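Local coordinates for DNA-damage inducible protein DDI1-like protein (Leishmania major, PDB 5YQ8), which is the retroviral protease-like domain of a Ddi1-family protein and probably cleaves proteins as an aspartic endopeptidase, at residues Lys18-Ser23 with Asp89-Leu94; Gln26-Asn31 with Leu94-Arg99. All coordinates share one frame; numbering follows the deposited sequence.

Contact 1 pairs the strand leading into the active-site loop (Lys18-Ser23) with Asp89-Leu94, which holds strand 90-92, and contact 2 ties the exit of that loop (Gln26-Asn31) to the helix after that strand. Their centres are about 7 Å apart and they share Leu94. Strand 90-92 lies between strands 15-21 and 29-31 in one sheet, so both sides of the loop carrying Asp22, the probable catalytic aspartate, are joined to it. Direct joints include a probable hydrogen bond of 2.9 Å between Gly93 N and Ser28 OG, and another of 3.0 Å between Ile91 N and Ile29 O. The Leu94 side chain is about 8 Å from that of Asp22.

Contact 1: Lys18-Ser23 with Asp89-Leu94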
loop_
_atom_site.group_PDB
_atom_site.type_symbol
_atom_site.label_atom_id
_atom_site.label_comp_id
_atom_site.label_asym_id
_atom_site.label_seq_id
_atom_site.Cartn_x
_atom_site.Cartn_y
_atom_site.Cartn_z
ATOM N N LYS A 18 -10.296 -13.067 3.488
ATOM C CA LYS A 18 -10.128 -11.655 3.362
ATOM C C LYS A 18 -8.692 -11.294 2.947
ATOM O O LYS A 18 -7.738 -11.932 3.381
ATOM C CB LYS A 18 -10.519 -10.921 4.633
ATOM C CG LYS A 18 -9.551 -10.954 5.798
ATOM C CD LYS A 18 -9.811 -9.779 6.715
ATOM C CE LYS A 18 -8.972 -9.932 7.961
ATOM N NZ LYS A 18 -9.262 -11.190 8.742
ATOM N N ALA A 19 -8.577 -10.294 2.077
ATOM C CA ALA A 19 -7.328 -9.970 1.391
ATOM C C ALA A 19 -6.966 -8.517 1.664
ATOM O O ALA A 19 -7.766 -7.641 1.430
ATOM C CB ALA A 19 -7.462 -10.185 -0.127
ATOM N N PHE A 20 -5.755 -8.292 2.134
ATOM C CA PHE A 20 -5.189 -6.938 2.329
ATOM C C PHE A 20 -4.691 -6.296 1.040
ATOM O O PHE A 20 -3.971 -6.948 0.307
ATOM C CB PHE A 20 -4.031 -7.054 3.270
ATOM C CG PHE A 20 -3.435 -5.736 3.711
ATOM C CD1 PHE A 20 -4.146 -4.888 4.533
ATOM C CD2 PHE A 20 -2.114 -5.385 3.356
ATOM C CE1 PHE A 20 -3.560 -3.726 5.011
ATOM C CE2 PHE A 20 -1.563 -4.204 3.790
ATOM C CZ PHE A 20 -2.293 -3.357 4.603
ATOM N N VAL A 21 -5.107 -5.064 0.791
ATOM C CA VAL A 21 -4.824 -4.374 -0.471
ATOM C C VAL A 21 -3.717 -3.345 -0.236
ATOM O O VAL A 21 -3.999 -2.258 0.306
ATOM C CB VAL A 21 -6.059 -3.664 -1.020
ATOM C CG1 VAL A 21 -5.701 -2.831 -2.254
ATOM C CG2 VAL A 21 -7.206 -4.661 -1.311
ATOM N N ASP A 22 -2.499 -3.686 -0.647
ATOM C CA ASP A 22 -1.243 -2.986 -0.242
ATOM C C ASP A 22 -0.516 -2.478 -1.439
ATOM O O ASP A 22 0.155 -3.233 -2.091
ATOM C CB ASP A 22 -0.345 -3.978 0.503
ATOM C CG ASP A 22 0.837 -3.349 1.196
ATOM O OD1 ASP A 22 1.113 -2.152 0.985
ATOM O OD2 ASP A 22 1.519 -4.116 1.941
ATOM N N SER A 23 -0.657 -1.210 -1.764
ATOM C CA SER A 23 -0.057 -0.648 -2.978
ATOM C C SER A 23 1.423 -0.459 -2.856
ATOM O O SER A 23 2.107 -0.368 -3.853
ATOM C CB SER A 23 -0.758 0.677 -3.367
ATOM O OG SER A 23 -0.251 1.818 -2.660
ATOM N N ASP A 89 -3.759 -13.277 6.105
ATOM C CA ASP A 89 -4.073 -14.433 5.270
ATOM C C ASP A 89 -3.573 -14.222 3.844
ATOM O O ASP A 89 -2.861 -15.064 3.305
ATOM C CB ASP A 89 -5.569 -14.700 5.295
ATOM C CG ASP A 89 -6.032 -15.184 6.669
ATOM O OD1 ASP A 89 -5.139 -15.290 7.592
ATOM O OD2 ASP A 89 -7.266 -15.529 6.798
ATOM N N LEU A 90 -3.891 -13.071 3.260
ATOM C CA LEU A 90 -3.642 -12.835 1.878
ATOM C C LEU A 90 -3.423 -11.362 1.696
ATOM O O LEU A 90 -4.225 -10.518 2.209
ATOM C CB LEU A 90 -4.858 -13.303 1.057
ATOM C CG LEU A 90 -4.746 -13.216 -0.447
ATOM C CD1 LEU A 90 -3.524 -13.940 -0.979
ATOM C CD2 LEU A 90 -6.007 -13.787 -1.062
ATOM N N ILE A 91 -2.352 -11.056 0.961
ATOM C CA ILE A 91 -1.994 -9.740 0.578
ATOM C C ILE A 91 -2.094 -9.617 -0.962
ATOM O O ILE A 91 -1.415 -10.385 -1.716
ATOM C CB ILE A 91 -0.580 -9.413 1.057
ATOM C CG1 ILE A 91 -0.500 -9.731 2.552
ATOM C CG2 ILE A 91 -0.318 -7.958 0.829
ATOM C CD1 ILE A 91 0.835 -9.541 3.196
ATOM N N ILE A 92 -2.965 -8.695 -1.404
ATOM C CA ILE A 92 -3.025 -8.254 -2.763
ATOM C C ILE A 92 -1.940 -7.183 -2.965
ATOM O O ILE A 92 -2.073 -6.065 -2.501
ATOM C CB ILE A 92 -4.393 -7.712 -3.074
ATOM C CG1 ILE A 92 -5.411 -8.827 -2.945
ATOM C CG2 ILE A 92 -4.454 -7.185 -4.516
ATOM C CD1 ILE A 92 -6.804 -8.383 -3.298
ATOM N N GLY A 93 -0.844 -7.526 -3.627
ATOM C CA GLY A 93 0.215 -6.535 -3.882
ATOM C C GLY A 93 0.030 -5.773 -5.181
ATOM O O GLY A 93 -0.920 -5.968 -5.970
ATOM N N LEU A 94 1.001 -4.923 -5.428
ATOM C CA LEU A 94 1.093 -4.146 -6.653
ATOM C C LEU A 94 1.250 -4.992 -7.935
ATOM O O LEU A 94 0.831 -4.584 -8.965
ATOM C CB LEU A 94 2.256 -3.157 -6.489
ATOM C CG LEU A 94 2.222 -1.878 -7.331
ATOM C CD1 LEU A 94 0.895 -1.177 -7.127
ATOM C CD2 LEU A 94 3.402 -1.002 -6.994
HETATM O O HOH W 1 -5.121 -10.857 4.807
#
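Ala19 and Ile92 meet at the apolar centre, where the methyl CB of Ala19 lies 3.7 Å from Ile92 CD1. Leu90 reaches the same methyl from the neighbouring position, with CD2 4.0 Å from Ala19 CB, and Val21 adds CG2, 4.2 Å from Ile92 CD1, on the same face. Val8 and, from the helix beyond, Leu97 pack against it. The pairing is part of the retropepsin fold: the strand leading into the Asp-Ser-Gly signature runs parallel to the Ile-Ile-Gly strand, their short axes turned 40° from each other.

Phe20 and Ile91 stand side by side on the other face. With CG1 of Ile91 beside the backbone N (chi1 -52°), its CG2 branch is carried toward Phe20 and Asp22; it touches the ring edge at Phe20 CD2 and sits 4.0 Å from Asp22 CB. The carboxylate of Asp22, probably the catalytic residue, places OD2 at the ring edge, in plane. Across the dimer its OD1 comes close to that of Asp22 in the second subunit.

Phe20 uses both its N-H and its C=O toward strand 90-92. Leu90 O takes the N-H of Phe20 at 2.7 Å, while Phe20 O accepts from Ile92 N. Asp22 N gives a nearly straight bond (175°) to Ile92 O, tying the start of the active-site loop to the second strand. Beyond it, Ser23 OG engages Val21 O and Ser23 N of the second subunit, the fireman's grip of retropepsins. Leu94 brings CD2 to 3.5 Å from Ser23 O. At the opposite end of the pairing a water bridges the strands: it donates to Lys18 O at 3.2 Å and accepts from Leu90 N at 3.0 Å.

Contact 2: Gln26-Asn31 with Leu94-Arg99; sequences QNSIMN and LDQLKR
The carboxylate of Asp95 is the flat group at the centre of this contact, and the backbone of Gln26-Ser28 meets it both over a face and at an edge. Gln26 O lies over one face, above OD1 of Asp95 and 2.9 Å from it. Asn27 CA lies over the same face, 3.5 Å from OD2 of Asp95. Ser28 N instead comes in at the edge formed by the two oxygens: it donates to OD2 of Asp95 at 2.9 Å, with an N-H...O angle of 160°, and uses the syn lone pair of OD2, on the side of the other oxygen. The side chain of Asp95 reaches these groups with chi1 at 33°, away from a fully staggered setting.

Ser28 is the second point of touch. Its CB points toward the helix, and OG meets the aliphatic part of Gln96, 3.5 Å from CG. Gln96 bends at chi2 (-69°) after a first torsion that sets CG beside its backbone N; its amide then leads away from Ser28 to weak hydrogen bonds with Ala79 O and His100. Ser28 OG has its stronger polar partner in Gly93 N, at the N-cap position of helix 94-99, and a weak one in Ile91 O.

In fold terms, the segment leaving the active-site loop is held against the first turn of the helix that follows the Ile-Ile-Gly strand, a helix common to retropepsins. The second subunit lies close by: its Val3 packs on Gln26 and its Thr4 on Leu94.

The chemistry is that of an acidic side chain in the opening turn of a helix, accepting a main-chain N-H from a loop. The helix start and the Ser28 N-H would probably favour a charged carboxylate.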
loop_
_atom_site.group_PDB
_atom_site.type_symbol
_atom_site.label_atom_id
_atom_site.label_comp_id
_atom_site.label_asym_id
_atom_site.label_seq_id
_atom_site.Cartn_x
_atom_site.Cartn_y
_atom_site.Cartn_z
ATOM N N GLN A 26 5.364 -4.990 -3.272
ATOM C CA GLN A 26 5.644 -5.454 -4.605
ATOM C C GLN A 26 5.079 -6.874 -4.874
ATOM O O GLN A 26 4.696 -7.125 -5.985
ATOM C CB GLN A 26 7.150 -5.390 -4.905
ATOM C CG GLN A 26 7.464 -5.745 -6.345
ATOM C CD GLN A 26 8.792 -5.214 -6.804
ATOM O OE1 GLN A 26 8.878 -4.221 -7.581
ATOM N NE2 GLN A 26 9.856 -5.881 -6.352
ATOM N N ASN A 27 5.023 -7.771 -3.894
ATOM C CA ASN A 27 4.578 -9.179 -4.139
ATOM C C ASN A 27 3.266 -9.482 -3.407
ATOM O O ASN A 27 3.037 -8.992 -2.302
ATOM C CB ASN A 27 5.676 -10.149 -3.689
ATOM C CG ASN A 27 7.009 -9.891 -4.403
ATOM O OD1 ASN A 27 7.209 -10.360 -5.565
ATOM N ND2 ASN A 27 7.892 -9.078 -3.761
ATOM N N SER A 28 2.404 -10.268 -4.053
ATOM C CA SER A 28 1.290 -10.938 -3.371
ATOM C C SER A 28 1.773 -12.188 -2.651
ATOM O O SER A 28 2.608 -12.926 -3.178
ATOM C CB SER A 28 0.166 -11.296 -4.339
ATOM O OG SER A 28 -0.509 -10.119 -4.770
ATOM N N ILE A 29 1.292 -12.364 -1.418
ATOM C CA ILE A 29 1.740 -13.413 -0.523
ATOM C C ILE A 29 0.565 -13.917 0.279
ATOM O O ILE A 29 -0.262 -13.141 0.698
ATOM C CB ILE A 29 2.821 -12.935 0.442
ATOM C CG1 ILE A 29 4.062 -12.396 -0.274
ATOM C CG2 ILE A 29 3.337 -14.109 1.236
ATOM C CD1 ILE A 29 4.884 -11.450 0.567
ATOM N N MET A 30 0.494 -15.233 0.438
ATOM C CA MET A 30 -0.512 -15.936 1.180
ATOM C C MET A 30 0.139 -16.779 2.249
ATOM O O MET A 30 1.170 -17.433 1.975
ATOM C CB MET A 30 -1.281 -16.850 0.212
ATOM C CG MET A 30 -2.149 -17.875 0.888
ATOM S SD MET A 30 -3.122 -18.795 -0.323
ATOM C CE MET A 30 -4.256 -17.594 -0.932
ATOM N N ASN A 31 -0.468 -16.845 3.431
ATOM C CA ASN A 31 0.151 -17.650 4.501
ATOM C C ASN A 31 -0.093 -19.122 4.267
ATOM O O ASN A 31 -0.985 -19.478 3.527
ATOM C CB ASN A 31 -0.224 -17.175 5.917
ATOM C CG ASN A 31 -1.697 -17.146 6.147
ATOM O OD1 ASN A 31 -2.463 -17.588 5.277
ATOM N ND2 ASN A 31 -2.130 -16.564 7.269
ATOM N N LEU A 94 1.001 -4.923 -5.428
ATOM C CA LEU A 94 1.093 -4.146 -6.653
ATOM C C LEU A 94 1.250 -4.992 -7.935
ATOM O O LEU A 94 0.831 -4.584 -8.965
ATOM C CB LEU A 94 2.256 -3.157 -6.489
ATOM C CG LEU A 94 2.222 -1.878 -7.331
ATOM C CD1 LEU A 94 0.895 -1.177 -7.127
ATOM C CD2 LEU A 94 3.402 -1.002 -6.994
ATOM N N ASP A 95 1.822 -6.173 -7.893
ATOM C CA ASP A 95 1.761 -7.060 -9.046
ATOM C C ASP A 95 0.333 -7.352 -9.558
ATOM O O ASP A 95 0.031 -7.215 -10.760
ATOM C CB ASP A 95 2.461 -8.393 -8.719
ATOM C CG ASP A 95 2.317 -8.819 -7.228
ATOM O OD1 ASP A 95 1.941 -7.952 -6.350
ATOM O OD2 ASP A 95 2.660 -9.995 -6.940
ATOM N N GLN A 96 -0.542 -7.817 -8.676
ATOM C CA GLN A 96 -1.913 -8.194 -9.064
ATOM C C GLN A 96 -2.821 -6.972 -9.226
ATOM O O GLN A 96 -3.658 -6.933 -10.072
ATOM C CB GLN A 96 -2.517 -9.189 -8.051
ATOM C CG GLN A 96 -1.778 -10.529 -7.953
ATOM C CD GLN A 96 -1.918 -11.359 -9.176
ATOM O OE1 GLN A 96 -2.972 -11.340 -9.805
ATOM N NE2 GLN A 96 -0.884 -12.104 -9.518
ATOM N N LEU A 97 -2.615 -5.929 -8.431
ATOM C CA LEU A 97 -3.289 -4.642 -8.668
ATOM C C LEU A 97 -3.022 -4.110 -10.061
ATOM O O LEU A 97 -3.929 -3.635 -10.719
ATOM C CB LEU A 97 -2.864 -3.612 -7.640
ATOM C CG LEU A 97 -3.492 -3.707 -6.237
ATOM C CD1 LEU A 97 -2.878 -2.738 -5.281
ATOM C CD2 LEU A 97 -4.992 -3.480 -6.334
ATOM N N LYS A 98 -1.781 -4.210 -10.502
ATOM C CA LYS A 98 -1.391 -3.905 -11.866
ATOM C C LYS A 98 -1.737 -4.954 -12.900
ATOM O O LYS A 98 -2.244 -4.646 -13.942
ATOM C CB LYS A 98 0.111 -3.593 -11.935
ATOM C CG LYS A 98 0.518 -2.335 -11.202
ATOM C CD LYS A 98 1.772 -1.810 -11.879
ATOM C CE LYS A 98 1.896 -0.328 -11.794
ATOM N NZ LYS A 98 3.284 -0.039 -12.112
ATOM N N ARG A 99 -1.574 -6.212 -12.603
ATOM C CA ARG A 99 -1.905 -7.249 -13.580
ATOM C C ARG A 99 -3.378 -7.237 -14.030
ATOM O O ARG A 99 -3.714 -7.520 -15.171
ATOM C CB ARG A 99 -1.534 -8.611 -12.956
ATOM C CG ARG A 99 -2.187 -9.808 -13.588
ATOM C CD ARG A 99 -1.697 -9.956 -15.024
ATOM N NE ARG A 99 -2.451 -11.050 -15.567
ATOM C CZ ARG A 99 -3.625 -10.946 -16.159
ATOM N NH1 ARG A 99 -4.195 -9.770 -16.362
ATOM N NH2 ARG A 99 -4.260 -12.040 -16.512
#